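Local coordinates for protein levoglucosan dehydrogenase (Pseudarthrobacter phenanthrenivorans, PDB 6A3F) that catalyses the NAD(+)-dependent oxidation of levoglucosan to 3-dehydrolevoglucosan, the 3-keto sugar, working as a homotetramer of the Gfo/Idh/MocA family, at residues Val146-Arg155 against Ala369-Phe380; Ala211-Arg219 against Asp382-Ile393. All blocks are in the same frame, centred on the assembly; numbering follows the deposited sequence.

Contact 1: residues Val146-Arg155 against Ala369-Phe380; sequences VHMVAFNYRR and AIAEGGSVSPSF
His147 and Phe380 meet where helix 380-399 begins, through a CH-pi contact, a ring pair and a hydrogen bond that orients the imidazole. Starting from CB, His147 lays that carbon over the face of the Phe380 ring, 3.9 Å from its centroid, a CH-pi contact. With chi1 at 44°, CG stands between the backbone N and the carbonyl carbon, and this swings ND1 to the opening turn of helix 380-399, where it accepts the N-H of Phe380 at 3.0 Å. The donor lies in the imidazole plane, consistent with ND1 carrying no proton here. Farther out, CE1 lies 3.5 Å from CB of Ser379, whose own OG is turned to cap the backbone N of Ala381. The two rings form an offset edge-to-face pair, the imidazole edge directed at the phenyl face with planes 60° apart.

Beside this, Val149 N donates to Pro378 O at 3.0 Å, and Val146 packs its methyls against Ala369, Ile370 and Val376. The other end of the contact rests on two arginines. Arg155, extended from CG to NE, grips Ser377 O end-on with NH1 (2.7 Å) and NH2 (2.9 Å), the oxygen lying close to the guanidinium plane for both bonds, while its NE pairs with Asp365. Arg154 lies with one guanidinium face over the ring of Pro378, which follows a cis peptide bond; NH1 reaches Ser377 OG at 3.1 Å, tilted from the plane, and NH2 goes to Asp216. Strand 147-149 is an edge strand of the parallel Rossmann sheet within this chain, and the returning 376-380 segment lies along it just before Ala150 and Asn152, which bind NADH, and Tyr153, which binds levoglucosan.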
# COMPACT_ATOMS: atom_id res chain seq x y z
N VAL B 146 -35.65 23.09 1.67
CA VAL B 146 -34.35 22.52 1.84
C VAL B 146 -33.70 22.49 0.47
O VAL B 146 -34.32 22.01 -0.52
CB VAL B 146 -34.44 21.10 2.44
CG1 VAL B 146 -33.05 20.46 2.51
CG2 VAL B 146 -35.10 21.14 3.81
N HIS B 147 -32.50 23.02 0.39
CA HIS B 147 -31.75 23.02 -0.85
C HIS B 147 -30.37 22.39 -0.62
O HIS B 147 -29.67 22.75 0.35
CB HIS B 147 -31.62 24.44 -1.43
CG HIS B 147 -31.28 25.50 -0.44
ND1 HIS B 147 -30.01 25.95 -0.27
CD2 HIS B 147 -32.07 26.21 0.40
CE1 HIS B 147 -30.01 26.89 0.65
NE2 HIS B 147 -31.27 27.08 1.07
N MET B 148 -29.97 21.53 -1.55
CA MET B 148 -28.71 20.76 -1.38
C MET B 148 -27.99 20.63 -2.72
O MET B 148 -28.62 20.39 -3.76
CB MET B 148 -29.03 19.37 -0.83
CG MET B 148 -27.84 18.64 -0.21
SD MET B 148 -28.31 17.05 0.46
CE MET B 148 -26.81 16.63 1.37
N VAL B 149 -26.66 20.78 -2.70
CA VAL B 149 -25.85 20.50 -3.90
C VAL B 149 -25.10 19.16 -3.68
O VAL B 149 -24.68 18.89 -2.55
CB VAL B 149 -24.90 21.66 -4.26
CG1 VAL B 149 -23.91 22.00 -3.17
CG2 VAL B 149 -24.21 21.43 -5.58
N ALA B 150 -24.98 18.35 -4.72
CA ALA B 150 -24.61 16.90 -4.59
C ALA B 150 -23.08 16.73 -4.53
O ALA B 150 -22.53 16.04 -5.43
CB ALA B 150 -25.16 16.13 -5.77
N PHE B 151 -22.42 17.36 -3.56
CA PHE B 151 -21.01 17.04 -3.26
C PHE B 151 -21.00 15.78 -2.36
O PHE B 151 -20.71 15.79 -1.15
CB PHE B 151 -20.28 18.25 -2.65
CG PHE B 151 -20.05 19.40 -3.60
CD1 PHE B 151 -19.41 19.20 -4.81
CD2 PHE B 151 -20.51 20.67 -3.29
CE1 PHE B 151 -19.19 20.25 -5.68
CE2 PHE B 151 -20.29 21.73 -4.17
CZ PHE B 151 -19.66 21.51 -5.37
N ASN B 152 -21.38 14.67 -2.97
CA ASN B 152 -21.71 13.45 -2.27
C ASN B 152 -20.46 12.85 -1.60
O ASN B 152 -20.59 12.11 -0.59
CB ASN B 152 -22.37 12.45 -3.21
CG ASN B 152 -21.44 12.04 -4.31
OD1 ASN B 152 -21.13 12.88 -5.15
ND2 ASN B 152 -20.92 10.80 -4.25
N TYR B 153 -19.26 13.14 -2.13
CA TYR B 153 -18.07 12.49 -1.66
C TYR B 153 -17.71 12.96 -0.25
O TYR B 153 -17.03 12.23 0.46
CB TYR B 153 -16.88 12.69 -2.59
CG TYR B 153 -16.99 11.98 -3.90
CD1 TYR B 153 -17.01 10.60 -3.97
CD2 TYR B 153 -17.13 12.71 -5.08
CE1 TYR B 153 -17.10 9.95 -5.19
CE2 TYR B 153 -17.25 12.07 -6.31
CZ TYR B 153 -17.18 10.69 -6.36
OH TYR B 153 -17.27 10.02 -7.55
N ARG B 154 -18.22 14.11 0.20
CA ARG B 154 -17.92 14.49 1.58
C ARG B 154 -18.67 13.60 2.59
O ARG B 154 -18.33 13.66 3.78
CB ARG B 154 -18.19 15.98 1.81
CG ARG B 154 -19.66 16.34 1.96
CD ARG B 154 -19.99 17.44 2.96
NE ARG B 154 -19.62 18.78 2.51
CZ ARG B 154 -19.99 19.91 3.12
NH1 ARG B 154 -20.74 19.86 4.21
NH2 ARG B 154 -19.57 21.09 2.68
N ARG B 155 -19.66 12.81 2.15
CA ARG B 155 -20.39 11.92 3.00
C ARG B 155 -19.82 10.49 2.89
O ARG B 155 -20.45 9.54 3.35
CB ARG B 155 -21.90 11.98 2.70
CG ARG B 155 -22.56 13.18 3.38
CD ARG B 155 -23.99 13.45 2.99
NE ARG B 155 -24.61 14.33 3.98
CZ ARG B 155 -24.52 15.65 4.04
NH1 ARG B 155 -23.83 16.34 3.14
NH2 ARG B 155 -25.16 16.29 5.02
N ALA B 369 -33.43 16.94 7.08
CA ALA B 369 -33.65 18.41 7.04
C ALA B 369 -35.09 18.75 6.64
O ALA B 369 -35.67 19.69 7.21
CB ALA B 369 -32.65 19.07 6.10
N ILE B 370 -35.66 18.03 5.67
CA ILE B 370 -37.01 18.28 5.21
C ILE B 370 -37.99 18.01 6.35
O ILE B 370 -38.81 18.87 6.70
CB ILE B 370 -37.37 17.44 3.97
CG1 ILE B 370 -36.57 17.90 2.75
CG2 ILE B 370 -38.87 17.48 3.70
CD1 ILE B 370 -36.71 16.95 1.54
N ALA B 371 -37.90 16.81 6.90
CA ALA B 371 -38.83 16.40 7.95
C ALA B 371 -38.68 17.26 9.20
O ALA B 371 -39.66 17.46 9.90
CB ALA B 371 -38.63 14.95 8.26
N GLU B 372 -37.48 17.73 9.52
CA GLU B 372 -37.27 18.48 10.75
C GLU B 372 -37.36 19.99 10.51
O GLU B 372 -37.11 20.77 11.42
CB GLU B 372 -35.93 18.07 11.37
CG GLU B 372 -35.88 16.58 11.66
CD GLU B 372 -34.63 16.09 12.36
OE1 GLU B 372 -33.71 16.91 12.53
OE2 GLU B 372 -34.59 14.89 12.72
N GLY B 373 -37.74 20.39 9.29
CA GLY B 373 -37.93 21.79 8.94
C GLY B 373 -36.65 22.58 9.00
O GLY B 373 -36.68 23.76 9.22
N GLY B 374 -35.51 21.92 8.83
CA GLY B 374 -34.20 22.57 8.99
C GLY B 374 -33.46 22.67 7.66
O GLY B 374 -34.06 22.58 6.59
N SER B 375 -32.15 22.85 7.75
CA SER B 375 -31.33 22.97 6.57
C SER B 375 -30.23 21.89 6.53
O SER B 375 -30.00 21.20 7.51
CB SER B 375 -30.75 24.32 6.50
OG SER B 375 -29.86 24.47 7.58
N VAL B 376 -29.57 21.77 5.38
CA VAL B 376 -28.58 20.78 5.17
C VAL B 376 -27.32 21.43 4.61
O VAL B 376 -27.33 22.56 4.01
CB VAL B 376 -29.11 19.66 4.27
CG1 VAL B 376 -29.17 20.06 2.81
CG2 VAL B 376 -28.35 18.38 4.47
N SER B 377 -26.20 20.74 4.85
CA SER B 377 -24.92 21.13 4.29
C SER B 377 -24.37 19.99 3.43
O SER B 377 -24.48 18.81 3.85
CB SER B 377 -23.97 21.44 5.42
OG SER B 377 -22.80 22.03 4.90
N PRO B 378 -23.82 20.26 2.24
CA PRO B 378 -23.77 21.58 1.57
C PRO B 378 -25.07 22.01 0.87
O PRO B 378 -25.71 21.21 0.14
CB PRO B 378 -22.64 21.40 0.56
CG PRO B 378 -22.79 19.93 0.14
CD PRO B 378 -23.37 19.20 1.33
N SER B 379 -25.41 23.28 1.08
CA SER B 379 -26.61 23.89 0.50
C SER B 379 -26.26 24.64 -0.79
O SER B 379 -25.14 24.64 -1.28
CB SER B 379 -27.26 24.82 1.50
OG SER B 379 -26.54 26.05 1.54
N PHE B 380 -27.25 25.34 -1.35
CA PHE B 380 -26.97 26.25 -2.44
C PHE B 380 -26.04 27.39 -2.01
O PHE B 380 -25.34 27.92 -2.86
CB PHE B 380 -28.27 26.83 -3.02
CG PHE B 380 -29.03 25.95 -3.99
CD1 PHE B 380 -28.86 24.57 -3.99
CD2 PHE B 380 -30.02 26.50 -4.80
CE1 PHE B 380 -29.62 23.76 -4.81
CE2 PHE B 380 -30.78 25.70 -5.62
CZ PHE B 380 -30.57 24.33 -5.64
O HOH W 1 -30.63 23.44 3.01
O HOH W 2 -19.94 23.47 4.12
O HOH W 3 -25.90 18.93 6.97

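Contact 2: residues Ala211-Arg219 against Asp382-Ile393; sequences ATHVIDMAR and DGYQVALIDDAI
Arg219, Ile215 and Val386 have the most surface buried where helical segments 211-219 and 382-393 cross at 115°, their axes 10.3 Å apart at closest approach. Arg219 is a knob among Asp382, Gln385, Val386 and Ile389. Its CD lies against CD1 of Ile389, and the bend at chi3 (69°) carries the guanidinium back over Gln385, whose CB lies beneath one face. The tip ends in a salt bridge: NH1 donates almost straight to Asp382 OD1 at 2.8 Å, which accepts on its anti lone pair, and a water joins NH2 to the same oxygen. Asp382 OD2 takes the N-H of Ser379, while Arg219 NH2 has a second acidic partner in Glu224.

One turn earlier, Ile215 fills a hole formed by Val386, Ile389, Asp390 and Ile393, its CG2 3.6 Å from Ile389 CD1 and its CD1 alongside Asp390 OD1. Val386 divides its branches: CG1 meets Thr212 CG2 at 3.6 Å, and CG2 approaches Ile215. Helix 206-221 thus packs across helix 380-399, with Phe225 of strand 225-233 against Ile215, Val268 of strand 267-274 touching Ala211 and Ile393, and helix 130-141 touching Tyr384 and Ala387.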
# COMPACT_ATOMS: atom_id res chain seq x y z
N ALA B 211 -12.61 19.39 -9.75
CA ALA B 211 -11.99 20.17 -8.67
C ALA B 211 -13.03 20.65 -7.65
O ALA B 211 -12.68 20.80 -6.47
CB ALA B 211 -11.20 21.32 -9.24
N THR B 212 -14.27 20.92 -8.06
CA THR B 212 -15.30 21.40 -7.12
C THR B 212 -15.51 20.37 -5.99
O THR B 212 -15.80 20.78 -4.87
CB THR B 212 -16.60 21.73 -7.85
OG1 THR B 212 -16.94 20.55 -8.58
CG2 THR B 212 -16.49 22.91 -8.80
N HIS B 213 -15.40 19.07 -6.29
CA HIS B 213 -15.52 18.04 -5.22
C HIS B 213 -14.43 18.25 -4.15
O HIS B 213 -14.67 18.16 -2.92
CB HIS B 213 -15.44 16.63 -5.83
CG HIS B 213 -16.65 16.20 -6.57
ND1 HIS B 213 -17.86 16.12 -5.98
CD2 HIS B 213 -16.81 15.74 -7.85
CE1 HIS B 213 -18.74 15.66 -6.87
NE2 HIS B 213 -18.12 15.42 -8.03
N VAL B 214 -13.22 18.53 -4.61
CA VAL B 214 -12.08 18.74 -3.73
C VAL B 214 -12.23 20.07 -2.98
O VAL B 214 -11.90 20.14 -1.79
CB VAL B 214 -10.74 18.67 -4.48
CG1 VAL B 214 -9.54 18.86 -3.53
CG2 VAL B 214 -10.64 17.33 -5.19
N ILE B 215 -12.68 21.11 -3.68
CA ILE B 215 -12.90 22.42 -3.04
C ILE B 215 -13.94 22.30 -1.93
O ILE B 215 -13.72 22.83 -0.83
CB ILE B 215 -13.29 23.48 -4.10
CG1 ILE B 215 -12.09 23.74 -5.02
CG2 ILE B 215 -13.79 24.75 -3.48
CD1 ILE B 215 -12.46 24.47 -6.27
N ASP B 216 -15.01 21.52 -2.15
CA ASP B 216 -16.02 21.29 -1.13
C ASP B 216 -15.39 20.63 0.09
O ASP B 216 -15.63 21.07 1.27
CB ASP B 216 -17.23 20.46 -1.61
CG ASP B 216 -18.19 20.14 -0.47
OD1 ASP B 216 -18.93 21.06 -0.01
OD2 ASP B 216 -18.13 19.00 0.06
N MET B 217 -14.53 19.64 -0.16
CA MET B 217 -13.80 19.01 0.96
C MET B 217 -12.91 20.00 1.71
O MET B 217 -12.83 19.91 2.90
CB MET B 217 -12.94 17.82 0.50
CG MET B 217 -13.75 16.65 0.18
SD MET B 217 -12.76 15.15 -0.23
CE MET B 217 -14.10 14.17 -0.90
N ALA B 218 -12.21 20.88 1.01
CA ALA B 218 -11.36 21.88 1.65
C ALA B 218 -12.21 22.81 2.53
O ALA B 218 -11.81 23.13 3.65
CB ALA B 218 -10.59 22.64 0.63
N ARG B 219 -13.39 23.20 2.03
CA ARG B 219 -14.25 24.11 2.81
C ARG B 219 -14.76 23.36 4.06
O ARG B 219 -14.85 23.93 5.16
CB ARG B 219 -15.37 24.63 1.94
CG ARG B 219 -14.94 25.68 0.93
CD ARG B 219 -16.19 26.24 0.22
NE ARG B 219 -17.01 27.03 1.12
CZ ARG B 219 -18.18 26.68 1.63
NH1 ARG B 219 -18.77 25.54 1.31
NH2 ARG B 219 -18.77 27.48 2.50
N ASP B 382 -23.39 26.88 -0.17
CA ASP B 382 -22.10 26.21 -0.39
C ASP B 382 -21.81 26.10 -1.90
O ASP B 382 -20.66 26.27 -2.34
CB ASP B 382 -22.10 24.84 0.31
CG ASP B 382 -22.30 24.96 1.82
OD1 ASP B 382 -21.31 25.27 2.56
OD2 ASP B 382 -23.48 24.79 2.27
N GLY B 383 -22.85 25.77 -2.68
CA GLY B 383 -22.72 25.64 -4.13
C GLY B 383 -22.29 26.94 -4.77
O GLY B 383 -21.41 26.98 -5.62
N TYR B 384 -22.88 28.01 -4.31
CA TYR B 384 -22.56 29.32 -4.80
C TYR B 384 -21.15 29.77 -4.36
O TYR B 384 -20.43 30.31 -5.20
CB TYR B 384 -23.67 30.29 -4.37
CG TYR B 384 -23.43 31.74 -4.72
CD1 TYR B 384 -22.84 32.10 -5.92
CD2 TYR B 384 -23.84 32.75 -3.86
CE1 TYR B 384 -22.61 33.44 -6.23
CE2 TYR B 384 -23.59 34.09 -4.15
CZ TYR B 384 -23.01 34.43 -5.35
OH TYR B 384 -22.79 35.75 -5.63
N GLN B 385 -20.74 29.50 -3.10
CA GLN B 385 -19.40 29.83 -2.64
C GLN B 385 -18.36 29.09 -3.49
O GLN B 385 -17.31 29.64 -3.82
CB GLN B 385 -19.22 29.49 -1.16
CG GLN B 385 -17.85 29.92 -0.62
CD GLN B 385 -17.65 31.42 -0.68
OE1 GLN B 385 -18.18 32.15 0.15
NE2 GLN B 385 -16.89 31.88 -1.65
N VAL B 386 -18.63 27.83 -3.85
CA VAL B 386 -17.72 27.12 -4.72
C VAL B 386 -17.68 27.79 -6.10
O VAL B 386 -16.59 27.95 -6.70
CB VAL B 386 -18.09 25.62 -4.79
CG1 VAL B 386 -17.31 24.89 -5.88
CG2 VAL B 386 -17.88 24.97 -3.43
N ALA B 387 -18.84 28.16 -6.63
CA ALA B 387 -18.85 28.85 -7.95
C ALA B 387 -18.01 30.14 -7.91
O ALA B 387 -17.33 30.47 -8.93
CB ALA B 387 -20.28 29.13 -8.38
N LEU B 388 -18.04 30.84 -6.77
CA LEU B 388 -17.26 32.09 -6.57
C LEU B 388 -15.78 31.75 -6.52
O LEU B 388 -14.95 32.46 -7.09
CB LEU B 388 -17.67 32.84 -5.30
CG LEU B 388 -19.04 33.52 -5.31
CD1 LEU B 388 -19.38 34.08 -3.95
CD2 LEU B 388 -19.10 34.63 -6.37
N ILE B 389 -15.45 30.59 -5.92
CA ILE B 389 -14.06 30.16 -5.90
C ILE B 389 -13.61 29.83 -7.31
O ILE B 389 -12.53 30.23 -7.70
CB ILE B 389 -13.85 28.95 -4.97
CG1 ILE B 389 -13.97 29.37 -3.50
CG2 ILE B 389 -12.54 28.30 -5.28
CD1 ILE B 389 -14.31 28.22 -2.58
N ASP B 390 -14.46 29.11 -8.06
CA ASP B 390 -14.15 28.78 -9.46
C ASP B 390 -13.91 30.03 -10.29
O ASP B 390 -12.97 30.10 -11.10
CB ASP B 390 -15.27 27.98 -10.09
CG ASP B 390 -15.29 26.50 -9.67
OD1 ASP B 390 -14.55 26.15 -8.73
OD2 ASP B 390 -16.06 25.72 -10.33
N ASP B 391 -14.79 31.02 -10.14
CA ASP B 391 -14.61 32.27 -10.94
C ASP B 391 -13.27 32.95 -10.61
O ASP B 391 -12.61 33.46 -11.52
CB ASP B 391 -15.75 33.23 -10.69
CG ASP B 391 -17.02 32.83 -11.43
OD1 ASP B 391 -16.97 31.96 -12.32
OD2 ASP B 391 -18.03 33.44 -11.13
N ALA B 392 -12.87 32.91 -9.35
CA ALA B 392 -11.61 33.48 -8.90
C ALA B 392 -10.43 32.71 -9.48
O ALA B 392 -9.42 33.30 -9.86
CB ALA B 392 -11.56 33.56 -7.40
N ILE B 393 -10.54 31.41 -9.58
CA ILE B 393 -9.47 30.59 -10.13
C ILE B 393 -9.26 30.93 -11.61
O ILE B 393 -8.14 31.09 -12.09
CB ILE B 393 -9.81 29.10 -9.87
CG1 ILE B 393 -9.58 28.76 -8.39
CG2 ILE B 393 -9.02 28.24 -10.83
CD1 ILE B 393 -10.01 27.35 -7.99
O HOH W 4 -21.48 27.48 4.22

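Contacts 1 and 2 have centres 16 Å apart and alternate along the chain; their second segments, 369-380 and 382-393, nearly adjoin. The 376-380 part lines the Rossmann edge strand, and the helix that follows packs on helix 206-221 of the substrate-binding domain. They join directly where Arg154 NH2 meets Asp216 OD1 in a 2.8 Å salt bridge, and where Phe151 CE1 comes 3.5 Å from Thr212 O. Both contacts border the active site: the Phe151 side chain is about 3 Å from that of Lys124 at the nearest atoms, which binds both NADH and levoglucosan, and Tyr153 stacks edge-to-face with His213, uniting two levoglucosan-binding residues, one from each contact.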